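Local structure of quinonprotein alcohol dehydrogenase-like protein (Bacteroides thetaiotaomicron VPI-5482, 4R5O) at residues A[244-248]-A[273-277]. The protein is of unknown function but binds calcium and joins an immunoglobulin-like beta-sandwich to a seven-bladed beta-propeller of the YVTN-repeat type. Sequence-based numbering, arbitrary orientation.
Sequences DESKV and IQKQK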
loop_
_atom_site.group_PDB
_atom_site.type_symbol
_atom_site.label_atom_id
_atom_site.label_comp_id
_atom_site.label_asym_id
_atom_site.label_seq_id
_atom_site.Cartn_x
_atom_site.Cartn_y
_atom_site.Cartn_z
ATOM N N ASP A 244 1.986 26.006 8.809
ATOM C CA ASP A 244 1.960 26.845 10.009
ATOM C C ASP A 244 2.895 26.335 11.089
ATOM O O ASP A 244 3.107 25.137 11.223
ATOM C CB ASP A 244 0.529 26.930 10.585
ATOM C CG ASP A 244 -0.505 27.547 9.642
ATOM O OD1 ASP A 244 -0.144 28.491 8.884
ATOM O OD2 ASP A 244 -1.691 27.133 9.707
ATOM N N GLU A 245 3.437 27.267 11.886
ATOM C CA GLU A 245 4.332 26.982 12.998
ATOM C C GLU A 245 3.531 26.230 14.055
ATOM O O GLU A 245 2.459 26.677 14.484
ATOM C CB GLU A 245 4.961 28.284 13.530
ATOM C CG GLU A 245 5.911 28.105 14.704
ATOM C CD GLU A 245 6.578 29.366 15.238
ATOM O OE1 GLU A 245 6.839 30.296 14.438
ATOM O OE2 GLU A 245 6.920 29.388 16.445
ATOM N N SER A 246 4.012 25.040 14.400
ATOM C CA SER A 246 3.357 24.159 15.363
ATOM C C SER A 246 4.398 23.334 16.074
ATOM O O SER A 246 5.476 23.123 15.529
ATOM C CB SER A 246 2.337 23.263 14.650
ATOM O OG SER A 246 1.638 22.427 15.550
ATOM N N LYS A 247 4.090 22.878 17.282
ATOM C CA LYS A 247 4.987 22.012 18.031
ATOM C C LYS A 247 4.529 20.581 17.955
ATOM O O LYS A 247 3.319 20.356 17.836
ATOM C CB LYS A 247 5.080 22.443 19.496
ATOM C CG LYS A 247 5.933 23.662 19.713
ATOM C CD LYS A 247 5.911 24.052 21.148
ATOM C CE LYS A 247 6.769 25.254 21.432
ATOM N NZ LYS A 247 6.431 26.430 20.577
ATOM N N VAL A 248 5.478 19.606 18.052
ATOM C CA VAL A 248 5.131 18.184 18.136
ATOM C C VAL A 248 4.257 18.043 19.368
ATOM O O VAL A 248 4.565 18.627 20.409
ATOM C CB VAL A 248 6.365 17.221 18.147
ATOM C CG1 VAL A 248 5.982 15.802 18.552
ATOM C CG2 VAL A 248 7.073 17.207 16.808
ATOM N N ILE A 273 9.677 22.631 17.070
ATOM C CA ILE A 273 8.950 23.517 16.158
ATOM C C ILE A 273 8.929 22.888 14.780
ATOM O O ILE A 273 9.975 22.589 14.217
ATOM C CB ILE A 273 9.537 24.974 16.091
ATOM C CG1 ILE A 273 9.965 25.598 17.471
ATOM C CG2 ILE A 273 8.721 25.913 15.174
ATOM C CD1 ILE A 273 8.955 25.744 18.460
ATOM N N GLN A 274 7.739 22.720 14.223
ATOM C CA GLN A 274 7.562 22.182 12.884
ATOM C C GLN A 274 6.737 23.164 12.056
ATOM O O GLN A 274 5.759 23.743 12.547
ATOM C CB GLN A 274 6.919 20.796 12.933
ATOM C CG GLN A 274 7.825 19.753 13.605
ATOM C CD GLN A 274 7.222 18.382 13.679
ATOM O OE1 GLN A 274 5.994 18.210 13.793
ATOM N NE2 GLN A 274 8.091 17.380 13.736
ATOM N N LYS A 275 7.195 23.418 10.827
ATOM C CA LYS A 275 6.544 24.337 9.893
ATOM C C LYS A 275 6.237 23.609 8.580
ATOM O O LYS A 275 6.016 24.248 7.553
ATOM C CB LYS A 275 7.422 25.578 9.644
ATOM C CG LYS A 275 7.719 26.424 10.880
ATOM C CD LYS A 275 8.558 27.636 10.519
ATOM C CE LYS A 275 8.847 28.506 11.715
ATOM N NZ LYS A 275 9.678 29.681 11.345
ATOM N N GLN A 276 6.224 22.263 8.617
ATOM C CA GLN A 276 5.973 21.389 7.465
ATOM C C GLN A 276 5.665 19.950 7.895
ATOM O O GLN A 276 5.860 19.588 9.060
ATOM C CB GLN A 276 7.202 21.365 6.514
ATOM C CG GLN A 276 8.433 20.663 7.131
ATOM C CD GLN A 276 9.504 20.350 6.137
ATOM O OE1 GLN A 276 10.072 21.241 5.495
ATOM N NE2 GLN A 276 9.842 19.073 6.038
ATOM N N LYS A 277 5.285 19.103 6.922
ATOM C CA LYS A 277 5.074 17.687 7.156
ATOM C C LYS A 277 6.381 16.987 7.280
ATOM O O LYS A 277 7.216 17.084 6.369
ATOM C CB LYS A 277 4.257 17.035 6.038
ATOM C CG LYS A 277 2.877 17.557 5.849
ATOM C CD LYS A 277 2.193 16.708 4.844
ATOM C CE LYS A 277 0.820 17.232 4.561
ATOM N NZ LYS A 277 0.063 16.297 3.697
#
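Ser-246 and Gln-274 form an antiparallel hydrogen-bonded pair, each backbone N-H meeting the other residue's carbonyl. Gln-274 N donates to Ser-246 O over 2.6 Å, and its N-H...O angle of 169° marks a nearly straight bond; the return bond, Ser-246 N to Gln-274 O, spans 2.9 Å and is more bent at 148°. The adjoining non-hydrogen-bonded pair, Lys-247 and Ile-273, has CA atoms 4.6 Å apart, and there the evidence for contact is in the side chains. Lys-247, bent at its last torsion, runs alongside Ile-273 in the same direction, its CE 3.7 Å from Ile-273 CD1. The other branch, Ile-273 CG2, stands anti to the backbone N and meets CG of the straight Glu-245 chain at 3.6 Å. An alanine in place of Ile-273 would probably leave the methylenes of Lys-247 and Glu-245 without their shared apolar partner. Glu-245 also lies beside Lys-275, but Glu-245 OE1 and Lys-275 NZ stay 4.2 Å apart, too far to count as a salt bridge.

On the opposite face of the sheet from Ile-273, the extended Gln-274 side chain brings its amide against Val-248 CG2, which lies 3.3 Å from Gln-274 CD. Asn-239 ND2 donates to Gln-274 OE1, while Gln-274 NE2 donates to Leu-291 O; these bonds fix both ends of the amide. Ser-246 OG is hydrogen-bonded to Asp-240 OD1. Strands 246-252 and 272-274 thus pair within one antiparallel propeller blade, and the buried Gln-274 amide ties it to strand 288-294 of the next sheet, implying polar anchorage on that face and aliphatic packing beside charged groups on the more exposed one.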